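Local atomic coordinates of Dot/Icm T4SS effector (Legionella pneumophila, PDB entry 6VVE), a protein that acts as a Legionella effector kinase, associated with the Dot/Icm type IV secretion system and activated by inositol hexakisphosphate of the host cell. Residues E103-I108 and G131-K136; R97-R102 and N137-Y142; I151-K156 and L194-E199. All coordinates share one frame; numbering follows the deposited sequence.

Three contacts illustrate how a fold that is probably two-lobed, as in protein kinases, joins its parts. Interactions 1 and 2 are neighbours, their centres about 9 Å apart, and share helix 102-121 and the edge of the five-stranded sheet of the N-terminal lobe. Along the chain, interaction 1 is nested inside the loop that interaction 2 closes, and the backbone of Asn134 probably bonds to that of Tyr142 where they meet. Interaction 3 follows in series, its centre about 31 Å from interaction 1 and 34 Å from interaction 2. The first two contribute residues to the inositol hexakisphosphate pocket; the third comes near the ADP, the side chain of Thr197 lying about 8 Å from it.

Interaction 1: residues E103-I108 and G131-K136; sequences EFYEEI and GLWNIK. With IHP (inositol hexakisphosphate), chain B.
Tyr105 and Trp133 join helix 102-121 to edge strand 132-134, and the chain continues from this strand into the inositol hexakisphosphate pocket. The ring of Tyr105 leans over one face of the indole, with Tyr105 CD1 3.5 Å from Trp133 CD2 and displaced toward the rim. The plane of the tyrosine ring is inclined 48° to that of the indole's five-membered ring, an oblique meeting. Ile108 approaches the indole at its edge instead, Ile108 CG2 lying 3.9 Å from Trp133 CD1. Two residues after Trp133, Ile135 CG2 sits 3.7 Å from Tyr105 CB, so the methyl group packs against the root of the tyrosine side chain.

In position, helix 102-121 probably corresponds to the αC helix of protein kinases, packed on the N-lobe sheet. The indole N-H of Trp133 reaches the backbone O of Asp207, two residues beyond Asp205 of the ADP pocket, and the side chain of Trp133 is about 9 Å from the bound ADP and about 9 Å from a manganese ion. Phe143, from the adjacent strand, also meets the indole.

Asn134 points away from the helix, with CG anti to its own N (chi1 -168°), and gives a weak bond from ND2 to O35 of the inositol phosphate at 3.1 Å. The extended chain of Lys136 carries its ammonium group among three different phosphates: Lys136 NZ bonds to O43 at 2.7 Å, to O35 at 2.8 Å and to O44 at 2.9 Å. The negative phosphates would probably favour the charged ammonium form. Oxygen O35 is held by both residues, while Tyr18, His17 and Lys91 are among the further residues that bond to the ligand.

Interaction 2: residues R97-R102 and N137-Y142; sequences RGRHPR and NEENVY
Arg102 and Glu138 bring their CA atoms to 5.9 Å where the irregular chain leading into helix 102-121 passes a type I beta turn running from Asn137 to Asn140. The turn is braced by an Asx turn, in which Asn137 OD1 accepts the backbone N-H of Glu139 at 2.8 Å.

Arg99 reaches this loop with its guanidinium group, the bend at chi2 (61°) swinging the end of the chain toward the two glutamates. Glu139 OE2 comes in at the guanidinium edge, 3.3 Å from Arg99 NH1 and 3.4 Å from Arg99 NH2; both bonds are weak, yet together they form a forked salt bridge. Glu138 OE2 instead stands over one face of the same group, a long 3.6 Å from Arg99 NH1, where it is attracted by charge without receiving an N-H.

This three-residue salt-bridge network spans two surface loops of the N-lobe, one leading from strand 91-96 into the αC-like helix and the other joining strands 132-134 and 142-146. Glu138 OE1 lies 3.2 Å from Arg102 N, at an angle too poor for a hydrogen bond, though the helix dipole would probably favour negative charge here. Glu138 OE2 also approaches His100 O to 2.7 Å; both are acceptors, a closeness probably unfavourable for a charged carboxylate.

Interaction 3: residues I151-K156 and L194-E199; sequences IPINKK and LIATEE
Ile151 and Ala196 make a surface contact that combines a backbone bond with packing of the Ile151 side chain, between the chain leaving the interlobe linker and the first strand of a small hairpin in the C-terminal lobe. A single direct hydrogen bond joins the backbones: Ile151 N donates to Ala196 O at 2.8 Å, with the donor almost in line with the C=O (165° at the oxygen) but the bond bent at the hydrogen (145°). A water bridges the other polar groups of the same two residues, giving a proton to Ile151 O and accepting the N-H of Ala196, each at 3.1 Å.

The hairpin, strands 194-196 and 201-203, lies between Asn193 and Ile204 of the ADP pocket, probably in the position of the hairpin that follows the catalytic loop in protein kinases. The other segment comes just after Met145 to Ile148, which line the same pocket as the kinase hinge does; Ile195 packs on Ile148 and Ala150.

Ile151 lays its longer branch along the carbonyl groups of Ala196 and Thr197. CG1 sits between the backbone N and the carbonyl carbon (chi1 58°), which puts Ile151 CG1 3.2 Å from Ala196 O and Ile151 CD1 3.3 Å from Thr197 O. The side chains of Ile151 and Glu198 cross at about a right angle, with Ile151 CG2 4.0 Å from Glu198 OE2. Ile153 adds an apolar touch between its CG2 and Ala196 CB at 3.7 Å, though its side chain is poorly ordered. Lys161 of helix 159-174 bonds through NZ to the backbone O atoms of both Thr197 and Glu198 and also touches Ile151.

Interaction 1: residues E103-I108 and G131-K136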
loop_
_atom_site.group_PDB
_atom_site.type_symbol
_atom_site.label_atom_id
_atom_site.label_comp_id
_atom_site.label_asym_id
_atom_site.label_seq_id
_atom_site.Cartn_x
_atom_site.Cartn_y
_atom_site.Cartn_z
ATOM N N GLU A 103 3.581 -7.488 21.692
ATOM C CA GLU A 103 3.919 -6.084 21.475
ATOM C C GLU A 103 4.424 -5.833 20.060
ATOM O O GLU A 103 4.291 -4.720 19.545
ATOM C CB GLU A 103 4.965 -5.634 22.498
ATOM C CG GLU A 103 4.474 -5.616 23.948
ATOM C CD GLU A 103 4.366 -7.007 24.558
ATOM O OE1 GLU A 103 4.953 -7.960 23.995
ATOM O OE2 GLU A 103 3.687 -7.148 25.598
ATOM N N PHE A 104 5.004 -6.849 19.419
ATOM C CA PHE A 104 5.461 -6.695 18.044
ATOM C C PHE A 104 4.288 -6.450 17.107
ATOM O O PHE A 104 4.359 -5.583 16.225
ATOM C CB PHE A 104 6.245 -7.937 17.618
ATOM C CG PHE A 104 6.648 -7.937 16.171
ATOM C CD1 PHE A 104 7.793 -7.281 15.756
ATOM C CD2 PHE A 104 5.887 -8.605 15.229
ATOM C CE1 PHE A 104 8.166 -7.283 14.428
ATOM C CE2 PHE A 104 6.254 -8.609 13.899
ATOM C CZ PHE A 104 7.396 -7.950 13.499
ATOM N N TYR A 105 3.198 -7.200 17.286
ATOM C CA TYR A 105 2.025 -7.014 16.438
ATOM C C TYR A 105 1.251 -5.759 16.819
ATOM O O TYR A 105 0.714 -5.071 15.941
ATOM C CB TYR A 105 1.121 -8.243 16.522
ATOM C CG TYR A 105 1.770 -9.505 16.005
ATOM C CD1 TYR A 105 1.911 -9.725 14.641
ATOM C CD2 TYR A 105 2.233 -10.481 16.879
ATOM C CE1 TYR A 105 2.504 -10.881 14.159
ATOM C CE2 TYR A 105 2.826 -11.640 16.408
ATOM C CZ TYR A 105 2.958 -11.835 15.047
ATOM O OH TYR A 105 3.547 -12.982 14.568
ATOM N N GLU A 106 1.178 -5.446 18.116
ATOM C CA GLU A 106 0.510 -4.222 18.543
ATOM C C GLU A 106 1.140 -2.995 17.890
ATOM O O GLU A 106 0.430 -2.067 17.477
ATOM C CB GLU A 106 0.563 -4.094 20.065
ATOM C CG GLU A 106 -0.272 -5.135 20.793
ATOM C CD GLU A 106 -0.171 -5.017 22.300
ATOM O OE1 GLU A 106 0.781 -4.371 22.792
ATOM O OE2 GLU A 106 -1.049 -5.571 22.991
ATOM N N GLU A 107 2.474 -2.973 17.788
ATOM C CA GLU A 107 3.149 -1.834 17.174
ATOM C C GLU A 107 2.834 -1.749 15.686
ATOM O O GLU A 107 2.577 -0.659 15.157
ATOM C CB GLU A 107 4.657 -1.934 17.402
ATOM C CG GLU A 107 5.436 -0.698 16.997
ATOM C CD GLU A 107 5.092 0.514 17.850
ATOM O OE1 GLU A 107 4.516 0.329 18.940
ATOM O OE2 GLU A 107 5.395 1.651 17.423
ATOM N N ILE A 108 2.861 -2.886 14.988
ATOM C CA ILE A 108 2.475 -2.894 13.582
ATOM C C ILE A 108 1.051 -2.382 13.424
ATOM O O ILE A 108 0.768 -1.571 12.537
ATOM C CB ILE A 108 2.638 -4.309 12.990
ATOM C CG1 ILE A 108 4.120 -4.654 12.854
ATOM C CG2 ILE A 108 1.937 -4.403 11.643
ATOM C CD1 ILE A 108 4.382 -6.109 12.560
ATOM N N GLY A 131 -5.122 -4.137 7.289
ATOM C CA GLY A 131 -5.839 -4.954 8.249
ATOM C C GLY A 131 -5.164 -4.869 9.594
ATOM O O GLY A 131 -4.318 -4.007 9.822
ATOM N N LEU A 132 -5.547 -5.780 10.490
ATOM C CA LEU A 132 -5.032 -5.763 11.853
ATOM C C LEU A 132 -4.726 -7.180 12.320
ATOM O O LEU A 132 -5.388 -8.145 11.920
ATOM C CB LEU A 132 -6.028 -5.113 12.822
ATOM C CG LEU A 132 -6.446 -3.684 12.491
ATOM C CD1 LEU A 132 -7.595 -3.245 13.400
ATOM C CD2 LEU A 132 -5.268 -2.737 12.612
ATOM N N TRP A 133 -3.714 -7.287 13.179
ATOM C CA TRP A 133 -3.319 -8.555 13.767
ATOM C C TRP A 133 -4.146 -8.787 15.028
ATOM O O TRP A 133 -4.112 -7.971 15.959
ATOM C CB TRP A 133 -1.829 -8.553 14.100
ATOM C CG TRP A 133 -0.939 -8.622 12.907
ATOM C CD1 TRP A 133 -0.309 -7.579 12.291
ATOM C CD2 TRP A 133 -0.575 -9.800 12.179
ATOM N NE1 TRP A 133 0.427 -8.040 11.224
ATOM C CE2 TRP A 133 0.285 -9.399 11.136
ATOM C CE3 TRP A 133 -0.888 -11.153 12.308
ATOM C CZ2 TRP A 133 0.828 -10.302 10.227
ATOM C CZ3 TRP A 133 -0.339 -12.051 11.406
ATOM C CH2 TRP A 133 0.508 -11.620 10.379
ATOM N N ASN A 134 -4.883 -9.891 15.053
ATOM C CA ASN A 134 -5.637 -10.283 16.235
ATOM C C ASN A 134 -4.700 -10.993 17.202
ATOM O O ASN A 134 -4.035 -11.973 16.835
ATOM C CB ASN A 134 -6.802 -11.188 15.844
ATOM C CG ASN A 134 -7.783 -11.389 16.985
ATOM O OD1 ASN A 134 -7.459 -12.012 18.001
ATOM N ND2 ASN A 134 -8.993 -10.866 16.820
ATOM N N ILE A 135 -4.653 -10.506 18.442
ATOM C CA ILE A 135 -3.646 -10.960 19.391
ATOM C C ILE A 135 -4.261 -11.363 20.724
ATOM O O ILE A 135 -3.560 -11.436 21.742
ATOM C CB ILE A 135 -2.585 -9.857 19.606
ATOM C CG1 ILE A 135 -3.257 -8.619 20.219
ATOM C CG2 ILE A 135 -1.907 -9.512 18.300
ATOM C CD1 ILE A 135 -2.353 -7.426 20.347
ATOM N N LYS A 136 -5.566 -11.636 20.733
ATOM C CA LYS A 136 -6.203 -12.021 21.992
ATOM C C LYS A 136 -5.655 -13.357 22.488
ATOM O O LYS A 136 -5.681 -13.635 23.689
ATOM C CB LYS A 136 -7.721 -12.073 21.837
ATOM C CG LYS A 136 -8.259 -13.132 20.885
ATOM C CD LYS A 136 -9.705 -12.812 20.519
ATOM C CE LYS A 136 -10.311 -13.886 19.624
ATOM N NZ LYS A 136 -11.722 -13.571 19.253
HETATM C C1 IHP B . -15.965 -12.765 14.317
HETATM C C2 IHP B . -16.630 -13.745 15.298
HETATM C C3 IHP B . -15.735 -14.015 16.510
HETATM C C4 IHP B . -15.368 -12.704 17.218
HETATM C C5 IHP B . -14.599 -11.783 16.250
HETATM C C6 IHP B . -15.402 -11.501 14.982
HETATM O O11 IHP B . -16.931 -12.344 13.372
HETATM P P1 IHP B . -16.823 -12.894 11.837
HETATM O O21 IHP B . -17.052 -11.752 10.878
HETATM O O31 IHP B . -15.464 -13.512 11.605
HETATM O O41 IHP B . -17.894 -13.960 11.615
HETATM O O12 IHP B . -16.863 -14.948 14.606
HETATM P P2 IHP B . -18.378 -15.604 14.642
HETATM O O22 IHP B . -19.338 -14.637 15.284
HETATM O O32 IHP B . -18.819 -15.886 13.233
HETATM O O42 IHP B . -18.336 -16.881 15.439
HETATM O O13 IHP B . -14.556 -14.613 16.053
HETATM P P3 IHP B . -13.927 -15.912 16.835
HETATM O O23 IHP B . -14.943 -16.464 17.821
HETATM O O33 IHP B . -13.581 -16.976 15.800
HETATM O O43 IHP B . -12.667 -15.516 17.573
HETATM O O14 IHP B . -14.573 -12.975 18.330
HETATM P P4 IHP B . -15.006 -12.274 19.758
HETATM O O24 IHP B . -16.376 -12.744 20.169
HETATM O O34 IHP B . -15.052 -10.766 19.569
HETATM O O44 IHP B . -14.004 -12.633 20.827
HETATM O O15 IHP B . -14.332 -10.571 16.885
HETATM P P5 IHP B . -12.782 -10.197 17.261
HETATM O O25 IHP B . -12.759 -9.388 18.542
HETATM O O35 IHP B . -11.971 -11.451 17.454
HETATM O O45 IHP B . -12.190 -9.386 16.129
HETATM O O16 IHP B . -14.558 -10.865 14.044
HETATM P P6 IHP B . -14.820 -9.283 13.665
HETATM O O26 IHP B . -14.858 -9.117 12.161
HETATM O O36 IHP B . -16.130 -8.822 14.256
HETATM O O46 IHP B . -13.688 -8.461 14.249
#

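Interaction 2: residues R97-R102 and N137-Y142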
loop_
_atom_site.group_PDB
_atom_site.type_symbol
_atom_site.label_atom_id
_atom_site.label_comp_id
_atom_site.label_asym_id
_atom_site.label_seq_id
_atom_site.Cartn_x
_atom_site.Cartn_y
_atom_site.Cartn_z
ATOM N N ARG A 97 4.067 -17.296 9.305
ATOM C CA ARG A 97 4.994 -18.297 9.814
ATOM C C ARG A 97 5.938 -17.752 10.879
ATOM O O ARG A 97 6.764 -18.509 11.400
ATOM C CB ARG A 97 5.817 -18.886 8.660
ATOM C CG ARG A 97 5.038 -19.835 7.760
ATOM C CD ARG A 97 5.893 -20.354 6.598
ATOM N NE ARG A 97 7.136 -20.973 7.051
ATOM C CZ ARG A 97 8.344 -20.422 6.929
ATOM N NH1 ARG A 97 8.492 -19.233 6.354
ATOM N NH2 ARG A 97 9.409 -21.071 7.378
ATOM N N GLY A 98 5.838 -16.462 11.217
ATOM C CA GLY A 98 6.743 -15.872 12.175
ATOM C C GLY A 98 6.288 -16.032 13.616
ATOM O O GLY A 98 5.125 -16.318 13.899
ATOM N N ARG A 99 7.237 -15.842 14.532
ATOM C CA ARG A 99 6.980 -15.892 15.969
ATOM C C ARG A 99 7.533 -14.611 16.582
ATOM O O ARG A 99 8.748 -14.390 16.574
ATOM C CB ARG A 99 7.616 -17.123 16.608
ATOM C CG ARG A 99 7.676 -17.083 18.132
ATOM C CD ARG A 99 6.288 -17.003 18.761
ATOM N NE ARG A 99 6.355 -16.763 20.204
ATOM C CZ ARG A 99 5.303 -16.770 21.018
ATOM N NH1 ARG A 99 4.092 -17.012 20.537
ATOM N NH2 ARG A 99 5.464 -16.539 22.312
ATOM N N HIS A 100 6.655 -13.781 17.125
ATOM C CA HIS A 100 7.034 -12.526 17.751
ATOM C C HIS A 100 6.148 -12.296 18.968
ATOM O O HIS A 100 5.081 -12.904 19.088
ATOM C CB HIS A 100 6.895 -11.348 16.779
ATOM C CG HIS A 100 7.519 -11.591 15.442
ATOM N ND1 HIS A 100 6.877 -12.279 14.436
ATOM C CD2 HIS A 100 8.728 -11.240 14.945
ATOM C CE1 HIS A 100 7.661 -12.340 13.377
ATOM N NE2 HIS A 100 8.791 -11.717 13.658
ATOM N N PRO A 101 6.577 -11.434 19.888
ATOM C CA PRO A 101 5.725 -11.112 21.041
ATOM C C PRO A 101 4.498 -10.318 20.620
ATOM O O PRO A 101 4.444 -9.718 19.541
ATOM C CB PRO A 101 6.637 -10.275 21.951
ATOM C CG PRO A 101 8.031 -10.510 21.446
ATOM C CD PRO A 101 7.897 -10.782 19.971
ATOM N N ARG A 102 3.502 -10.316 21.510
ATOM C CA ARG A 102 2.296 -9.525 21.286
ATOM C C ARG A 102 2.637 -8.079 20.953
ATOM O O ARG A 102 2.059 -7.491 20.029
ATOM C CB ARG A 102 1.400 -9.597 22.523
ATOM C CG ARG A 102 0.324 -8.533 22.601
ATOM C CD ARG A 102 -0.496 -8.688 23.886
ATOM N NE ARG A 102 -1.135 -9.999 23.967
ATOM C CZ ARG A 102 -1.829 -10.435 25.014
ATOM N NH1 ARG A 102 -1.977 -9.662 26.083
ATOM N NH2 ARG A 102 -2.371 -11.646 24.994
ATOM N N ASN A 137 -5.154 -14.199 21.581
ATOM C CA ASN A 137 -4.349 -15.371 21.927
ATOM C C ASN A 137 -2.957 -15.141 21.341
ATOM O O ASN A 137 -2.787 -15.151 20.116
ATOM C CB ASN A 137 -4.965 -16.662 21.385
ATOM C CG ASN A 137 -4.185 -17.904 21.803
ATOM O OD1 ASN A 137 -2.974 -17.849 22.035
ATOM N ND2 ASN A 137 -4.879 -19.036 21.894
ATOM N N GLU A 138 -1.965 -14.928 22.211
ATOM C CA GLU A 138 -0.611 -14.632 21.749
ATOM C C GLU A 138 -0.005 -15.786 20.960
ATOM O O GLU A 138 0.940 -15.572 20.194
ATOM C CB GLU A 138 0.273 -14.268 22.949
ATOM C CG GLU A 138 1.777 -14.319 22.692
ATOM C CD GLU A 138 2.226 -13.427 21.549
ATOM O OE1 GLU A 138 1.404 -12.630 21.044
ATOM O OE2 GLU A 138 3.406 -13.530 21.143
ATOM N N GLU A 139 -0.525 -16.997 21.118
ATOM C CA GLU A 139 -0.034 -18.153 20.378
ATOM C C GLU A 139 -0.899 -18.498 19.173
ATOM O O GLU A 139 -0.575 -19.447 18.443
ATOM C CB GLU A 139 0.072 -19.372 21.303
ATOM C CG GLU A 139 1.317 -19.382 22.179
ATOM C CD GLU A 139 1.324 -18.271 23.212
ATOM O OE1 GLU A 139 0.305 -18.102 23.919
ATOM O OE2 GLU A 139 2.347 -17.559 23.309
ATOM N N ASN A 140 -1.983 -17.757 18.944
ATOM C CA ASN A 140 -2.866 -17.974 17.803
ATOM C C ASN A 140 -3.154 -16.624 17.137
ATOM O O ASN A 140 -4.282 -16.140 17.104
ATOM C CB ASN A 140 -4.158 -18.665 18.232
ATOM C CG ASN A 140 -4.995 -19.126 17.051
ATOM O OD1 ASN A 140 -4.463 -19.588 16.044
ATOM N ND2 ASN A 140 -6.308 -18.995 17.169
ATOM N N VAL A 141 -2.110 -16.018 16.600
ATOM C CA VAL A 141 -2.177 -14.684 16.020
ATOM C C VAL A 141 -2.505 -14.805 14.541
ATOM O O VAL A 141 -2.042 -15.726 13.861
ATOM C CB VAL A 141 -0.853 -13.930 16.245
ATOM C CG1 VAL A 141 -0.909 -12.544 15.617
ATOM C CG2 VAL A 141 -0.542 -13.841 17.735
ATOM N N TYR A 142 -3.305 -13.868 14.038
ATOM C CA TYR A 142 -3.720 -13.891 12.643
ATOM C C TYR A 142 -4.132 -12.492 12.226
ATOM O O TYR A 142 -4.467 -11.650 13.063
ATOM C CB TYR A 142 -4.871 -14.880 12.416
ATOM C CG TYR A 142 -5.970 -14.787 13.442
ATOM C CD1 TYR A 142 -6.977 -13.835 13.327
ATOM C CD2 TYR A 142 -6.012 -15.656 14.521
ATOM C CE1 TYR A 142 -7.989 -13.750 14.265
ATOM C CE2 TYR A 142 -7.026 -15.580 15.461
ATOM C CZ TYR A 142 -8.008 -14.627 15.330
ATOM O OH TYR A 142 -9.021 -14.551 16.262
HETATM O O HOH W 1 2.365 -16.302 18.379
#

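Interaction 3: residues I151-K156 and L194-E199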
loop_
_atom_site.group_PDB
_atom_site.type_symbol
_atom_site.label_atom_id
_atom_site.label_comp_id
_atom_site.label_asym_id
_atom_site.label_seq_id
_atom_site.Cartn_x
_atom_site.Cartn_y
_atom_site.Cartn_z
ATOM N N ILE A 151 -10.221 -10.628 -10.745
ATOM C CA ILE A 151 -10.837 -10.867 -12.046
ATOM C C ILE A 151 -9.756 -10.751 -13.113
ATOM O O ILE A 151 -8.641 -10.300 -12.812
ATOM C CB ILE A 151 -11.997 -9.896 -12.311
ATOM C CG1 ILE A 151 -11.519 -8.450 -12.246
ATOM C CG2 ILE A 151 -13.122 -10.134 -11.304
ATOM C CD1 ILE A 151 -12.170 -7.559 -13.284
ATOM N N PRO A 152 -10.030 -11.143 -14.358
ATOM C CA PRO A 152 -8.984 -11.101 -15.385
ATOM C C PRO A 152 -8.429 -9.700 -15.581
ATOM O O PRO A 152 -9.070 -8.691 -15.283
ATOM C CB PRO A 152 -9.697 -11.592 -16.655
ATOM C CG PRO A 152 -10.829 -12.417 -16.151
ATOM C CD PRO A 152 -11.272 -11.764 -14.860
ATOM N N ILE A 153 -7.208 -9.658 -16.104
ATOM C CA ILE A 153 -6.515 -8.418 -16.417
ATOM C C ILE A 153 -6.362 -8.309 -17.924
ATOM O O ILE A 153 -5.931 -9.261 -18.582
ATOM C CB ILE A 153 -5.141 -8.356 -15.724
ATOM C CG1 ILE A 153 -4.263 -9.538 -16.139
ATOM C CG2 ILE A 153 -5.318 -8.353 -14.209
ATOM C CD1 ILE A 153 -2.847 -9.141 -16.526
ATOM N N ASN A 154 -6.753 -7.167 -18.470
ATOM C CA ASN A 154 -6.436 -6.794 -19.842
ATOM C C ASN A 154 -5.652 -5.490 -19.776
ATOM O O ASN A 154 -6.139 -4.498 -19.229
ATOM C CB ASN A 154 -7.694 -6.652 -20.693
ATOM C CG ASN A 154 -7.387 -6.677 -22.179
ATOM O OD1 ASN A 154 -7.411 -5.642 -22.843
ATOM N ND2 ASN A 154 -7.092 -7.860 -22.708
ATOM N N LYS A 155 -4.435 -5.497 -20.322
ATOM C CA LYS A 155 -3.534 -4.360 -20.162
ATOM C C LYS A 155 -4.026 -3.131 -20.911
ATOM O O LYS A 155 -3.814 -2.004 -20.448
ATOM C CB LYS A 155 -2.129 -4.753 -20.628
ATOM C CG LYS A 155 -1.605 -6.041 -19.986
ATOM C CD LYS A 155 -0.218 -6.453 -20.491
ATOM C CE LYS A 155 0.850 -5.417 -20.155
ATOM N NZ LYS A 155 1.605 -5.021 -21.379
ATOM N N LYS A 156 -4.679 -3.323 -22.059
ATOM C CA LYS A 156 -5.227 -2.207 -22.830
ATOM C C LYS A 156 -6.623 -1.826 -22.335
ATOM O O LYS A 156 -6.871 -0.668 -21.983
ATOM C CB LYS A 156 -5.260 -2.561 -24.321
ATOM C CG LYS A 156 -5.821 -1.465 -25.221
ATOM C CD LYS A 156 -4.762 -0.430 -25.613
ATOM C CE LYS A 156 -5.373 0.679 -26.472
ATOM N NZ LYS A 156 -4.481 1.862 -26.632
ATOM N N LEU A 194 -0.504 -7.495 -6.997
ATOM C CA LEU A 194 -1.483 -6.630 -7.633
ATOM C C LEU A 194 -2.709 -7.467 -7.980
ATOM O O LEU A 194 -2.589 -8.503 -8.647
ATOM C CB LEU A 194 -0.921 -5.988 -8.898
ATOM C CG LEU A 194 0.240 -5.016 -8.744
ATOM C CD1 LEU A 194 0.709 -4.543 -10.118
ATOM C CD2 LEU A 194 -0.149 -3.835 -7.874
ATOM N N ILE A 195 -3.878 -7.028 -7.523
ATOM C CA ILE A 195 -5.135 -7.727 -7.761
ATOM C C ILE A 195 -6.094 -6.763 -8.449
ATOM O O ILE A 195 -6.308 -5.641 -7.970
ATOM C CB ILE A 195 -5.751 -8.259 -6.456
ATOM C CG1 ILE A 195 -4.711 -9.004 -5.623
ATOM C CG2 ILE A 195 -6.933 -9.171 -6.770
ATOM C CD1 ILE A 195 -4.138 -10.232 -6.294
ATOM N N ALA A 196 -6.677 -7.202 -9.559
ATOM C CA ALA A 196 -7.659 -6.416 -10.292
ATOM C C ALA A 196 -9.060 -6.847 -9.882
ATOM O O ALA A 196 -9.387 -8.038 -9.928
ATOM C CB ALA A 196 -7.479 -6.581 -11.801
ATOM N N THR A 197 -9.879 -5.878 -9.469
ATOM C CA THR A 197 -11.284 -6.097 -9.176
ATOM C C THR A 197 -12.124 -5.434 -10.263
ATOM O O THR A 197 -11.605 -4.981 -11.287
ATOM C CB THR A 197 -11.629 -5.562 -7.790
ATOM O OG1 THR A 197 -11.465 -4.140 -7.766
ATOM C CG2 THR A 197 -10.723 -6.195 -6.734
ATOM N N GLU A 198 -13.438 -5.377 -10.038
ATOM C CA GLU A 198 -14.332 -4.804 -11.040
ATOM C C GLU A 198 -13.957 -3.357 -11.350
ATOM O O GLU A 198 -13.813 -2.974 -12.517
ATOM C CB GLU A 198 -15.780 -4.888 -10.552
ATOM C CG GLU A 198 -16.276 -6.301 -10.310
ATOM C CD GLU A 198 -16.417 -7.102 -11.595
ATOM O OE1 GLU A 198 -16.260 -6.523 -12.692
ATOM O OE2 GLU A 198 -16.694 -8.314 -11.503
ATOM N N GLU A 199 -13.785 -2.539 -10.309
ATOM C CA GLU A 199 -13.631 -1.105 -10.479
ATOM C C GLU A 199 -12.179 -0.657 -10.580
ATOM O O GLU A 199 -11.911 0.405 -11.155
ATOM C CB GLU A 199 -14.288 -0.368 -9.306
ATOM C CG GLU A 199 -15.749 -0.708 -9.085
ATOM C CD GLU A 199 -16.664 0.022 -10.043
ATOM O OE1 GLU A 199 -17.702 0.544 -9.590
ATOM O OE2 GLU A 199 -16.338 0.080 -11.248
HETATM O O HOH W 2 -6.119 -9.835 -11.035
#